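Local coordinates for protein lipolytic enzyme, G-D-S-L family (Bacteroides thetaiotaomicron, PDB 7BR2) that breaks down the drug diltiazem in the gut as a serine esterase of the SGNH (GDSL) hydrolase family, with a possible wider activity on lysophospholipids, at residues Q108-Q111 and E112-N116; Q118-E121 and K122-E126; N156-I159 and K160-E164; R167-A170 and A171-G174; T178-N181 and A182-A186. One frame throughout, in Å; residues are numbered along the deposited sequence.

Contact 1: Q108-Q111 and E112-N116; sequences QKYQ and ESIKN
Helix 102-125, on the flank of the parallel alpha/beta SGNH domain, illustrates how a helix packs its own side chains one turn apart, here Tyr110 against Ile114. Both branches of the isoleucine reach the far half of the ring: Ile114 CD1 lies 3.5 Å from Tyr110 CE2, and Ile114 CG2 lies 3.6 Å from Tyr110 CE1. Their approach is oblique. Ile114 has chi1 64°, uncommon in a helix, which sets its CG1 between backbone N and carbonyl carbon, 3.4 Å from Gln111 O. Gln111 runs alongside the isoleucine, its OE1 3.8 Å from Ile114 CD1, while its NE2 meets the tyrosine ring in plane at the edge and is bonded to Glu107. Along the backbone, Ile114 N donates to Tyr110 O at 3.0 Å, almost straight at 170°. Elsewhere on the helix, Lys109 bends at chi2 to lie beside Glu112, and Lys109 NZ makes a long, weak salt bridge of 3.5 Å to Glu112 OE2. Ser113 OG bonds to Asp91. Helix 155-173 covers the aromatic side, where Tyr110 packs on Ile162 and Tyr165, takes a cation-pi contact from Arg161, and is joined by Ser113 on Ile162; Asn116 touches helix 64-75.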
loop_
_atom_site.group_PDB
_atom_site.type_symbol
_atom_site.label_atom_id
_atom_site.label_comp_id
_atom_site.label_asym_id
_atom_site.label_seq_id
_atom_site.Cartn_x
_atom_site.Cartn_y
_atom_site.Cartn_z
ATOM N N GLN A 108 3.641 28.474 -13.889
ATOM C CA GLN A 108 4.990 28.572 -13.347
ATOM C C GLN A 108 5.329 27.343 -12.511
ATOM O O GLN A 108 6.438 26.804 -12.604
ATOM C CB GLN A 108 5.100 29.843 -12.499
ATOM C CG GLN A 108 4.965 31.106 -13.337
ATOM C CD GLN A 108 4.918 32.390 -12.520
ATOM O OE1 GLN A 108 4.533 32.387 -11.343
ATOM N NE2 GLN A 108 5.251 33.509 -13.169
ATOM N N LYS A 109 4.369 26.858 -11.726
ATOM C CA LYS A 109 4.617 25.677 -10.909
ATOM C C LYS A 109 4.796 24.433 -11.775
ATOM O O LYS A 109 5.684 23.609 -11.515
ATOM C CB LYS A 109 3.472 25.483 -9.913
ATOM C CG LYS A 109 3.485 26.467 -8.757
ATOM C CD LYS A 109 4.914 26.689 -8.274
ATOM C CE LYS A 109 4.962 27.039 -6.795
ATOM N NZ LYS A 109 6.287 27.572 -6.366
ATOM N N TYR A 110 3.978 24.289 -12.822
ATOM C CA TYR A 110 4.163 23.171 -13.738
ATOM C C TYR A 110 5.544 23.208 -14.377
ATOM O O TYR A 110 6.218 22.171 -14.484
ATOM C CB TYR A 110 3.070 23.173 -14.809
ATOM C CG TYR A 110 3.381 22.249 -15.958
ATOM C CD1 TYR A 110 3.143 20.892 -15.868
ATOM C CD2 TYR A 110 3.933 22.739 -17.127
ATOM C CE1 TYR A 110 3.450 20.048 -16.915
ATOM C CE2 TYR A 110 4.237 21.909 -18.176
ATOM C CZ TYR A 110 3.998 20.565 -18.069
ATOM O OH TYR A 110 4.313 19.747 -19.133
ATOM N N GLN A 111 5.984 24.392 -14.809
ATOM C CA GLN A 111 7.276 24.481 -15.484
ATOM C C GLN A 111 8.417 24.153 -14.533
ATOM O O GLN A 111 9.315 23.371 -14.875
ATOM C CB GLN A 111 7.463 25.876 -16.090
ATOM C CG GLN A 111 6.522 26.154 -17.262
ATOM C CD GLN A 111 6.759 25.213 -18.428
ATOM O OE1 GLN A 111 7.868 24.723 -18.630
ATOM N NE2 GLN A 111 5.705 24.920 -19.173
ATOM N N GLU A 112 8.370 24.707 -13.320
ATOM C CA GLU A 112 9.394 24.403 -12.327
ATOM C C GLU A 112 9.432 22.909 -12.022
ATOM O O GLU A 112 10.512 22.295 -11.953
ATOM C CB GLU A 112 9.123 25.211 -11.063
ATOM C CG GLU A 112 10.199 25.128 -10.005
ATOM C CD GLU A 112 9.753 25.696 -8.668
ATOM O OE1 GLU A 112 10.532 25.581 -7.697
ATOM O OE2 GLU A 112 8.648 26.284 -8.595
ATOM N N SER A 113 8.256 22.293 -11.898
ATOM C CA SER A 113 8.210 20.886 -11.545
ATOM C C SER A 113 8.855 20.031 -12.626
ATOM O O SER A 113 9.738 19.219 -12.333
ATOM C CB SER A 113 6.771 20.452 -11.307
ATOM O OG SER A 113 6.749 19.149 -10.786
ATOM N N ILE A 114 8.466 20.226 -13.892
ATOM C CA ILE A 114 9.040 19.352 -14.920
ATOM C C ILE A 114 10.518 19.672 -15.142
ATOM O O ILE A 114 11.305 18.786 -15.512
ATOM C CB ILE A 114 8.234 19.413 -16.231
ATOM C CG1 ILE A 114 8.286 20.809 -16.845
ATOM C CG2 ILE A 114 6.792 18.890 -16.034
ATOM C CD1 ILE A 114 7.562 20.918 -18.172
ATOM N N LYS A 115 10.946 20.904 -14.863
ATOM C CA LYS A 115 12.373 21.191 -14.926
ATOM C C LYS A 115 13.134 20.308 -13.936
ATOM O O LYS A 115 14.159 19.705 -14.284
ATOM C CB LYS A 115 12.613 22.687 -14.667
ATOM C CG LYS A 115 14.077 23.144 -14.803
ATOM C CD LYS A 115 14.324 24.500 -14.155
ATOM C CE LYS A 115 15.809 24.769 -13.979
ATOM N NZ LYS A 115 16.323 25.664 -15.046
ATOM N N ASN A 116 12.627 20.190 -12.708
ATOM C CA ASN A 116 13.302 19.313 -11.744
ATOM C C ASN A 116 13.170 17.835 -12.124
ATOM O O ASN A 116 14.148 17.055 -12.040
ATOM C CB ASN A 116 12.754 19.565 -10.346
ATOM C CG ASN A 116 13.117 20.934 -9.853
ATOM O OD1 ASN A 116 14.280 21.341 -9.944
ATOM N ND2 ASN A 116 12.127 21.680 -9.367
#

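Contact 2: Q118-E121 and K122-E126; sequences QQME and KRFKE
Lys122 begins the last turns of helix 102-125, a flanking helix of the alpha/beta SGNH domain, and its N donates to Gln118 O at 2.9 Å in a nearly straight bond. The aliphatic start of its side chain, CB, rests against the carbonyl oxygens of Gln118 and Gln119. Next, Arg123 folds back along the helix: with CG beside the backbone N, its CG comes to 3.3 Å from Gln119 O, and bends at chi2 and chi3 then lead the guanidinium away to a salt bridge with Asp72. Phe124 carries the apolar part of the contact. It lies alongside Met120, pointing the same way, so that the end methyl Met120 CE reaches Phe124 CZ at 3.6 Å while Met120 CB sits 3.8 Å from Phe124 CE2. One face of the same ring has Met120 O above it, offset toward the rim, an oxygen already bonded by Phe124 N at 2.8 Å. Around this pair stand Met67 and Leu71 of helix 64-75 and Leu83 and Val85 of strand 82-85. An alanine in place of Phe124 would probably leave the Met120 methyl without its aromatic neighbour and open a gap toward strand 82-85. Lys125 comes after it, one turn on from Glu121. The carboxylate of Glu121 is bonded to helix 155-173, through Ser169 among others, and Glu121 OE2 stays 5.7 Å from Lys125 NZ. Lys125 N donates instead to Glu121 O, and its chain leans on the same oxygen, Lys125 CG lying 3.1 Å from Glu121 O.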
loop_
_atom_site.group_PDB
_atom_site.type_symbol
_atom_site.label_atom_id
_atom_site.label_comp_id
_atom_site.label_asym_id
_atom_site.label_seq_id
_atom_site.Cartn_x
_atom_site.Cartn_y
_atom_site.Cartn_z
ATOM N N GLN A 118 13.150 16.583 -14.946
ATOM C CA GLN A 118 14.069 16.249 -16.033
ATOM C C GLN A 118 15.449 15.886 -15.495
ATOM O O GLN A 118 16.130 15.009 -16.045
ATOM C CB GLN A 118 14.160 17.418 -17.024
ATOM C CG GLN A 118 12.960 17.531 -17.991
ATOM C CD GLN A 118 13.007 18.784 -18.869
ATOM O OE1 GLN A 118 12.556 19.857 -18.472
ATOM N NE2 GLN A 118 13.535 18.635 -20.080
ATOM N N GLN A 119 15.885 16.560 -14.430
ATOM C CA GLN A 119 17.105 16.149 -13.743
ATOM C C GLN A 119 16.980 14.703 -13.272
ATOM O O GLN A 119 17.847 13.855 -13.540
ATOM C CB GLN A 119 17.341 17.089 -12.560
ATOM C CG GLN A 119 17.655 18.547 -12.926
ATOM C CD GLN A 119 18.875 18.683 -13.808
ATOM O OE1 GLN A 119 18.778 18.725 -15.034
ATOM N NE2 GLN A 119 20.042 18.713 -13.183
ATOM N N MET A 120 15.865 14.399 -12.612
ATOM C CA MET A 120 15.657 13.018 -12.172
ATOM C C MET A 120 15.632 12.050 -13.357
ATOM O O MET A 120 16.251 10.980 -13.307
ATOM C CB MET A 120 14.359 12.903 -11.375
ATOM C CG MET A 120 14.310 13.737 -10.108
ATOM S SD MET A 120 12.812 13.328 -9.205
ATOM C CE MET A 120 13.444 11.945 -8.316
ATOM N N GLU A 121 14.943 12.435 -14.431
ATOM C CA GLU A 121 14.760 11.592 -15.608
ATOM C C GLU A 121 16.101 11.215 -16.198
ATOM O O GLU A 121 16.345 10.050 -16.545
ATOM C CB GLU A 121 13.939 12.362 -16.638
ATOM C CG GLU A 121 13.427 11.588 -17.818
ATOM C CD GLU A 121 12.902 12.521 -18.898
ATOM O OE1 GLU A 121 13.177 13.735 -18.823
ATOM O OE2 GLU A 121 12.210 12.046 -19.813
ATOM N N LYS A 122 16.976 12.211 -16.332
ATOM C CA LYS A 122 18.342 11.948 -16.751
ATOM C C LYS A 122 19.008 10.932 -15.830
ATOM O O LYS A 122 19.677 10.006 -16.305
ATOM C CB LYS A 122 19.137 13.251 -16.797
ATOM C CG LYS A 122 20.601 13.006 -17.073
ATOM C CD LYS A 122 21.355 14.267 -17.485
ATOM C CE LYS A 122 22.685 13.869 -18.155
ATOM N NZ LYS A 122 23.538 12.990 -17.291
ATOM N N ARG A 123 18.827 11.073 -14.503
ATOM C CA ARG A 123 19.448 10.089 -13.608
ATOM C C ARG A 123 18.883 8.692 -13.836
ATOM O O ARG A 123 19.628 7.709 -13.849
ATOM C CB ARG A 123 19.289 10.471 -12.132
ATOM C CG ARG A 123 19.754 11.857 -11.762
ATOM C CD ARG A 123 21.293 11.985 -11.767
ATOM N NE ARG A 123 22.025 10.809 -11.289
ATOM C CZ ARG A 123 22.434 10.640 -10.027
ATOM N NH1 ARG A 123 23.116 9.550 -9.683
ATOM N NH2 ARG A 123 22.158 11.558 -9.104
ATOM N N PHE A 124 17.568 8.588 -14.010
ATOM C CA PHE A 124 16.933 7.287 -14.178
ATOM C C PHE A 124 17.391 6.608 -15.461
ATOM O O PHE A 124 17.572 5.386 -15.495
ATOM C CB PHE A 124 15.410 7.439 -14.146
ATOM C CG PHE A 124 14.879 8.005 -12.846
ATOM C CD1 PHE A 124 15.582 7.850 -11.654
ATOM C CD2 PHE A 124 13.697 8.728 -12.825
ATOM C CE1 PHE A 124 15.095 8.373 -10.462
ATOM C CE2 PHE A 124 13.200 9.260 -11.642
ATOM C CZ PHE A 124 13.896 9.082 -10.456
ATOM N N LYS A 125 17.591 7.383 -16.528
ATOM C CA LYS A 125 18.026 6.793 -17.791
ATOM C C LYS A 125 19.407 6.151 -17.677
ATOM O O LYS A 125 19.727 5.222 -18.424
ATOM C CB LYS A 125 18.008 7.865 -18.886
ATOM C CG LYS A 125 16.594 8.391 -19.097
ATOM C CD LYS A 125 16.317 8.953 -20.460
ATOM C CE LYS A 125 17.469 9.635 -21.109
ATOM N NZ LYS A 125 16.945 10.201 -22.379
ATOM N N GLU A 126 20.226 6.615 -16.737
ATOM C CA GLU A 126 21.571 6.086 -16.573
ATOM C C GLU A 126 21.647 4.827 -15.714
ATOM O O GLU A 126 22.714 4.208 -15.670
ATOM C CB GLU A 126 22.475 7.182 -15.994
ATOM C CG GLU A 126 22.765 8.300 -17.000
ATOM C CD GLU A 126 23.361 7.740 -18.293
ATOM O OE1 GLU A 126 24.190 6.803 -18.212
ATOM O OE2 GLU A 126 22.986 8.215 -19.389
#

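Contact 3: N156-I159 and K160-E164; sequences NETI and KRIIE
Four successive i to i+4 backbone bonds link Asn156-Ile159 to the next turn of helix 155-173, the last of them from Ile163 N to Ile159 O at 2.9 Å. The helix is the crossover of a beta-alpha-beta unit between strands 131-136 and 176-179, and its faces carry different chemistry. On one face Ile159 and Ile163 lie side by side: Ile159 CG2, anti to the backbone N, meets Ile163 CD1 at 3.9 Å. Ile163 packs on strand 176-179, Ile159 on the loops at Ser92 and Thr137, and both touch Asn181. On the next face Lys160 passes across the Asn156 amide, its CD 3.5 Å from Asn156 ND2, a nitrogen that is bonded to Asn181 OD1. A bend at chi3 (67°) then turns the lysine end to Glu157, alongside which it runs, and Lys160 NZ forms a long salt bridge of 3.6 Å to Glu157 OE1. The opposite charges are thus joined only loosely. Arg161, held by Glu107, and Thr158, bonded to Tyr97, are linked through a water. It accepts from Arg161 NH1 at 2.8 Å, at the edge of the guanidinium and in its plane, and makes a weak hydrogen bond of 3.4 Å with Thr158 OG1.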
loop_
_atom_site.group_PDB
_atom_site.type_symbol
_atom_site.label_atom_id
_atom_site.label_comp_id
_atom_site.label_asym_id
_atom_site.label_seq_id
_atom_site.Cartn_x
_atom_site.Cartn_y
_atom_site.Cartn_z
ATOM N N ASN A 156 -5.667 20.334 -8.768
ATOM C CA ASN A 156 -5.489 19.006 -9.333
ATOM C C ASN A 156 -5.271 19.033 -10.840
ATOM O O ASN A 156 -4.759 18.054 -11.389
ATOM C CB ASN A 156 -6.672 18.100 -9.021
ATOM C CG ASN A 156 -6.317 16.648 -9.179
ATOM O OD1 ASN A 156 -5.349 16.184 -8.588
ATOM N ND2 ASN A 156 -7.053 15.933 -10.022
ATOM N N GLU A 157 -5.615 20.128 -11.524
ATOM C CA GLU A 157 -5.342 20.199 -12.959
ATOM C C GLU A 157 -3.852 20.378 -13.233
ATOM O O GLU A 157 -3.307 19.776 -14.168
ATOM C CB GLU A 157 -6.156 21.327 -13.597
ATOM C CG GLU A 157 -7.660 21.255 -13.282
ATOM C CD GLU A 157 -8.283 19.882 -13.543
ATOM O OE1 GLU A 157 -7.995 19.278 -14.597
ATOM O OE2 GLU A 157 -9.063 19.404 -12.684
ATOM N N THR A 158 -3.171 21.199 -12.426
ATOM C CA THR A 158 -1.715 21.268 -12.515
ATOM C C THR A 158 -1.090 19.918 -12.163
ATOM O O THR A 158 -0.138 19.465 -12.824
ATOM C CB THR A 158 -1.195 22.373 -11.596
ATOM O OG1 THR A 158 -1.745 23.632 -12.001
ATOM C CG2 THR A 158 0.334 22.464 -11.625
ATOM N N ILE A 159 -1.636 19.247 -11.140
ATOM C CA ILE A 159 -1.156 17.907 -10.810
ATOM C C ILE A 159 -1.291 16.975 -12.013
ATOM O O ILE A 159 -0.340 16.279 -12.394
ATOM C CB ILE A 159 -1.899 17.359 -9.579
ATOM C CG1 ILE A 159 -1.501 18.136 -8.324
ATOM C CG2 ILE A 159 -1.614 15.894 -9.388
ATOM C CD1 ILE A 159 -2.291 17.746 -7.102
ATOM N N LYS A 160 -2.464 16.975 -12.650
ATOM C CA LYS A 160 -2.692 16.114 -13.806
ATOM C C LYS A 160 -1.756 16.455 -14.959
ATOM O O LYS A 160 -1.344 15.561 -15.706
ATOM C CB LYS A 160 -4.156 16.199 -14.255
ATOM C CG LYS A 160 -5.106 15.356 -13.412
ATOM C CD LYS A 160 -6.545 15.813 -13.526
ATOM C CE LYS A 160 -7.104 15.564 -14.919
ATOM N NZ LYS A 160 -8.586 15.791 -14.963
ATOM N N ARG A 161 -1.425 17.735 -15.139
ATOM C CA ARG A 161 -0.440 18.103 -16.160
ATOM C C ARG A 161 0.916 17.474 -15.865
ATOM O O ARG A 161 1.591 16.958 -16.771
ATOM C CB ARG A 161 -0.303 19.620 -16.245
ATOM C CG ARG A 161 -1.412 20.315 -16.988
ATOM C CD ARG A 161 -1.104 21.798 -17.113
ATOM N NE ARG A 161 -0.161 22.074 -18.195
ATOM C CZ ARG A 161 0.452 23.243 -18.361
ATOM N NH1 ARG A 161 0.225 24.235 -17.502
ATOM N NH2 ARG A 161 1.285 23.424 -19.381
ATOM N N ILE A 162 1.351 17.546 -14.602
ATOM C CA ILE A 162 2.610 16.900 -14.229
ATOM C C ILE A 162 2.535 15.394 -14.505
ATOM O O ILE A 162 3.477 14.787 -15.039
ATOM C CB ILE A 162 2.955 17.206 -12.755
ATOM C CG1 ILE A 162 3.120 18.715 -12.544
ATOM C CG2 ILE A 162 4.231 16.479 -12.346
ATOM C CD1 ILE A 162 3.261 19.132 -11.102
ATOM N N ILE A 163 1.400 14.779 -14.184
ATOM C CA ILE A 163 1.261 13.343 -14.402
ATOM C C ILE A 163 1.308 13.008 -15.891
ATOM O O ILE A 163 1.874 11.986 -16.285
ATOM C CB ILE A 163 -0.026 12.834 -13.738
ATOM C CG1 ILE A 163 0.091 13.019 -12.223
ATOM C CG2 ILE A 163 -0.260 11.379 -14.102
ATOM C CD1 ILE A 163 -1.110 12.608 -11.435
ATOM N N GLU A 164 0.747 13.869 -16.744
ATOM C CA GLU A 164 0.846 13.642 -18.187
ATOM C C GLU A 164 2.281 13.771 -18.671
ATOM O O GLU A 164 2.718 13.011 -19.549
ATOM C CB GLU A 164 -0.076 14.598 -18.952
ATOM C CG GLU A 164 -1.391 13.977 -19.432
ATOM C CD GLU A 164 -1.197 12.610 -20.125
ATOM O OE1 GLU A 164 -0.565 12.570 -21.211
ATOM O OE2 GLU A 164 -1.695 11.585 -19.606
HETATM O O HOH W 1 -1.365 24.429 -15.261
#

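Contact 4: R167-A170 and A171-G174; sequences RESA and ARNG
Arg172 lays its guanidinium flat over the backbone of Ser169, with Ser169 CA 3.5 Å above the plane and offset toward the rim. Arg172 NH2 is also 3.5 Å from Ser169 CB, so the group covers both the main chain and the root of the serine. A bend at chi3 (-72°) folds the arginine back along the helix to reach this position, and Glu168 O lies over a face of the guanidinium as well. Far from pairing with Glu168, whose OE1 stays 5.2 Å from Arg172 NH1, the arginine has its salt bridge with Glu121 of helix 102-125. Asn173 approaches the same serine from another direction: its CG is 3.4 Å from Ser169 O, and Asn173 ND2 lies 3.1 Å from Ser169 OG. Ser169 OG and Asn173 ND2 both bond to Glu121, so one carboxylate probably fixes the rotation of all three polar ends and balances the arginine's charge. All this happens at the C-terminal end of helix 155-173, which closes in a Schellman motif. Gly174 takes a positive phi (78°), where a side chain would be jammed against the carbonyl oxygen of Asn173, and its N reaches back to Ala170 O at 3.1 Å in a weak, strongly bent bond. The chain can then turn through Trp175 into strand 176-179. Asn173 N bonds Ser169 O at 3.0 Å. Ala170 touches Trp175 and Phe177.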
loop_
_atom_site.group_PDB
_atom_site.type_symbol
_atom_site.label_atom_id
_atom_site.label_comp_id
_atom_site.label_asym_id
_atom_site.label_seq_id
_atom_site.Cartn_x
_atom_site.Cartn_y
_atom_site.Cartn_z
ATOM N N ARG A 167 3.726 10.482 -17.866
ATOM C CA ARG A 167 3.280 9.435 -18.787
ATOM C C ARG A 167 4.073 9.479 -20.089
ATOM O O ARG A 167 4.562 8.450 -20.573
ATOM C CB ARG A 167 1.771 9.565 -19.048
ATOM C CG ARG A 167 1.149 8.420 -19.878
ATOM C CD ARG A 167 -0.253 8.772 -20.451
ATOM N NE ARG A 167 -1.293 9.043 -19.442
ATOM C CZ ARG A 167 -2.082 8.113 -18.888
ATOM N NH1 ARG A 167 -1.972 6.833 -19.235
ATOM N NH2 ARG A 167 -2.996 8.459 -17.983
ATOM N N GLU A 168 4.243 10.676 -20.653
ATOM C CA GLU A 168 4.935 10.776 -21.931
ATOM C C GLU A 168 6.426 10.506 -21.791
ATOM O O GLU A 168 7.028 9.896 -22.689
ATOM C CB GLU A 168 4.680 12.151 -22.547
ATOM C CG GLU A 168 3.188 12.393 -22.737
ATOM C CD GLU A 168 2.821 13.827 -23.071
ATOM O OE1 GLU A 168 3.734 14.675 -23.190
ATOM O OE2 GLU A 168 1.604 14.103 -23.200
ATOM N N SER A 169 7.038 10.917 -20.669
ATOM C CA SER A 169 8.429 10.542 -20.428
ATOM C C SER A 169 8.572 9.026 -20.364
ATOM O O SER A 169 9.506 8.453 -20.943
ATOM C CB SER A 169 8.937 11.203 -19.141
ATOM O OG SER A 169 10.286 10.845 -18.871
ATOM N N ALA A 170 7.634 8.358 -19.686
ATOM C CA ALA A 170 7.668 6.903 -19.599
ATOM C C ALA A 170 7.566 6.278 -20.981
ATOM O O ALA A 170 8.265 5.305 -21.293
ATOM C CB ALA A 170 6.527 6.410 -18.709
ATOM N N ALA A 171 6.711 6.844 -21.827
ATOM C CA ALA A 171 6.594 6.347 -23.192
ATOM C C ALA A 171 7.912 6.486 -23.942
ATOM O O ALA A 171 8.369 5.542 -24.594
ATOM C CB ALA A 171 5.480 7.095 -23.923
ATOM N N ARG A 172 8.562 7.644 -23.829
ATOM C CA ARG A 172 9.818 7.842 -24.549
ATOM C C ARG A 172 10.902 6.888 -24.080
ATOM O O ARG A 172 11.712 6.412 -24.885
ATOM C CB ARG A 172 10.357 9.256 -24.369
ATOM C CG ARG A 172 9.531 10.360 -24.902
ATOM C CD ARG A 172 10.422 11.567 -24.993
ATOM N NE ARG A 172 10.721 12.079 -23.666
ATOM C CZ ARG A 172 9.880 12.814 -22.950
ATOM N NH1 ARG A 172 8.680 13.116 -23.436
ATOM N NH2 ARG A 172 10.236 13.238 -21.742
ATOM N N ASN A 173 10.985 6.660 -22.772
ATOM C CA ASN A 173 12.146 6.000 -22.195
ATOM C C ASN A 173 11.960 4.507 -21.976
ATOM O O ASN A 173 12.889 3.847 -21.508
ATOM C CB ASN A 173 12.514 6.698 -20.889
ATOM C CG ASN A 173 12.900 8.137 -21.119
ATOM O OD1 ASN A 173 13.844 8.402 -21.857
ATOM N ND2 ASN A 173 12.185 9.069 -20.501
ATOM N N GLY A 174 10.805 3.954 -22.316
ATOM C CA GLY A 174 10.620 2.531 -22.130
ATOM C C GLY A 174 10.325 2.151 -20.701
ATOM O O GLY A 174 10.654 1.038 -20.277
#

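Contact 5: T178-N181 and A182-A186; sequences TDWN and APMVA
The Asp179 carboxylate is turned so that two successive N-H groups meet it from above its plane instead of at its rim. Asn181 N approaches Asp179 OD1 at 2.8 Å, 64° out of that plane, and Ala182 N approaches Asp179 OD2 at 3.1 Å, 50° out of it. With chi1 at -178°, the carboxylate is carried opposite the backbone N and comes to the turn. Trp180 and Met184 meet obliquely: Met184 SD touches Trp180 CB at 3.8 Å and lies 5.1 Å from the centroid of its five-membered ring, a Met-aromatic contact. These residues form the junction where strand 176-179, at the edge of the parallel sheet, passes into helix 181-194, with Asp179 capping the helix start. The acid's negative charge would be expected to interact favourably with the positive N-terminal end of the helix dipole. A leucine in place of Asp179 would probably leave Asn181 N and Ala182 N without this acceptor and weaken the start of the helix. Asn181 and Val185 lie side by side, with Asn181 OD1, whose polar partner is Asn156, 3.6 Å from Val185 CG2. Pro183, which has no N-H to give, rests its CD 3.5 Å from Trp180 O, the oxygen that accepts from Met184 N at 3.1 Å.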
loop_
_atom_site.group_PDB
_atom_site.type_symbol
_atom_site.label_atom_id
_atom_site.label_comp_id
_atom_site.label_asym_id
_atom_site.label_seq_id
_atom_site.Cartn_x
_atom_site.Cartn_y
_atom_site.Cartn_z
ATOM N N THR A 178 1.637 3.936 -14.332
ATOM C CA THR A 178 0.321 3.747 -13.743
ATOM C C THR A 178 -0.075 5.047 -13.056
ATOM O O THR A 178 0.776 5.865 -12.704
ATOM C CB THR A 178 0.300 2.583 -12.757
ATOM O OG1 THR A 178 -1.041 2.373 -12.309
ATOM C CG2 THR A 178 1.187 2.882 -11.559
ATOM N N ASP A 179 -1.377 5.247 -12.877
ATOM C CA ASP A 179 -1.890 6.518 -12.384
ATOM C C ASP A 179 -2.873 6.278 -11.252
ATOM O O ASP A 179 -3.768 5.435 -11.373
ATOM C CB ASP A 179 -2.555 7.315 -13.507
ATOM C CG ASP A 179 -3.069 8.667 -13.040
ATOM O OD1 ASP A 179 -2.476 9.250 -12.096
ATOM O OD2 ASP A 179 -4.073 9.144 -13.616
ATOM N N TRP A 180 -2.677 6.984 -10.136
ATOM C CA TRP A 180 -3.674 6.991 -9.072
ATOM C C TRP A 180 -4.684 8.119 -9.222
ATOM O O TRP A 180 -5.763 8.048 -8.635
ATOM C CB TRP A 180 -3.008 7.125 -7.690
ATOM C CG TRP A 180 -2.316 5.898 -7.118
ATOM C CD1 TRP A 180 -2.842 4.638 -6.967
ATOM C CD2 TRP A 180 -0.995 5.847 -6.568
ATOM N NE1 TRP A 180 -1.913 3.808 -6.383
ATOM C CE2 TRP A 180 -0.773 4.525 -6.127
ATOM C CE3 TRP A 180 0.030 6.792 -6.417
ATOM C CZ2 TRP A 180 0.429 4.125 -5.539
ATOM C CZ3 TRP A 180 1.231 6.386 -5.838
ATOM C CH2 TRP A 180 1.416 5.066 -5.408
ATOM N N ASN A 181 -4.341 9.162 -9.970
ATOM C CA ASN A 181 -5.111 10.401 -9.932
ATOM C C ASN A 181 -6.501 10.208 -10.539
ATOM O O ASN A 181 -7.519 10.451 -9.882
ATOM C CB ASN A 181 -4.333 11.500 -10.661
ATOM C CG ASN A 181 -4.761 12.886 -10.244
ATOM O OD1 ASN A 181 -5.879 13.311 -10.524
ATOM N ND2 ASN A 181 -3.871 13.599 -9.558
ATOM N N ALA A 182 -6.557 9.743 -11.792
ATOM C CA ALA A 182 -7.847 9.544 -12.451
ATOM C C ALA A 182 -8.737 8.555 -11.715
ATOM O O ALA A 182 -9.883 8.917 -11.394
ATOM C CB ALA A 182 -7.630 9.116 -13.908
ATOM N N PRO A 183 -8.306 7.328 -11.404
ATOM C CA PRO A 183 -9.234 6.408 -10.725
ATOM C C PRO A 183 -9.684 6.909 -9.368
ATOM O O PRO A 183 -10.839 6.686 -8.971
ATOM C CB PRO A 183 -8.430 5.104 -10.605
ATOM C CG PRO A 183 -7.238 5.272 -11.482
ATOM C CD PRO A 183 -6.980 6.719 -11.621
ATOM N N MET A 184 -8.821 7.607 -8.646
ATOM C CA MET A 184 -9.216 8.070 -7.326
ATOM C C MET A 184 -10.171 9.250 -7.427
ATOM O O MET A 184 -11.080 9.383 -6.606
ATOM C CB MET A 184 -7.981 8.419 -6.502
ATOM C CG MET A 184 -7.250 7.193 -5.977
ATOM S SD MET A 184 -5.766 7.632 -5.054
ATOM C CE MET A 184 -6.510 8.026 -3.462
ATOM N N VAL A 185 -9.975 10.127 -8.414
ATOM C CA VAL A 185 -10.965 11.173 -8.669
ATOM C C VAL A 185 -12.312 10.542 -8.989
ATOM O O VAL A 185 -13.351 10.970 -8.473
ATOM C CB VAL A 185 -10.492 12.094 -9.809
ATOM C CG1 VAL A 185 -11.613 13.032 -10.216
ATOM C CG2 VAL A 185 -9.295 12.904 -9.373
ATOM N N ALA A 186 -12.304 9.484 -9.806
ATOM C CA ALA A 186 -13.550 8.820 -10.180
ATOM C C ALA A 186 -14.252 8.244 -8.958
ATOM O O ALA A 186 -15.470 8.420 -8.780
ATOM C CB ALA A 186 -13.268 7.727 -11.212
#

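Overall arrangement
Contacts 1 to 4 lie on two neighbouring helices of the SGNH domain; contact 5 lies at the edge strand beside them. Contacts 1 and 2 are successive stretches of helix 102-125, their centres 15 Å apart. Contacts 3 and 4, with centres 16 Å apart, follow one another in the same way along the second helix. The two helices touch at two levels. Contact 1 meets contact 3, where Ser113 OG is 3.5 Å from Ile162 CD1, and contact 2 meets contact 4, where Glu121 OE2 is 3.0 Å from Arg172 NH2. Contact 3 meets contact 5 at the start of helix 181-194, centres 11 Å apart. None includes the probable Ser28-His207-Asp204 triad.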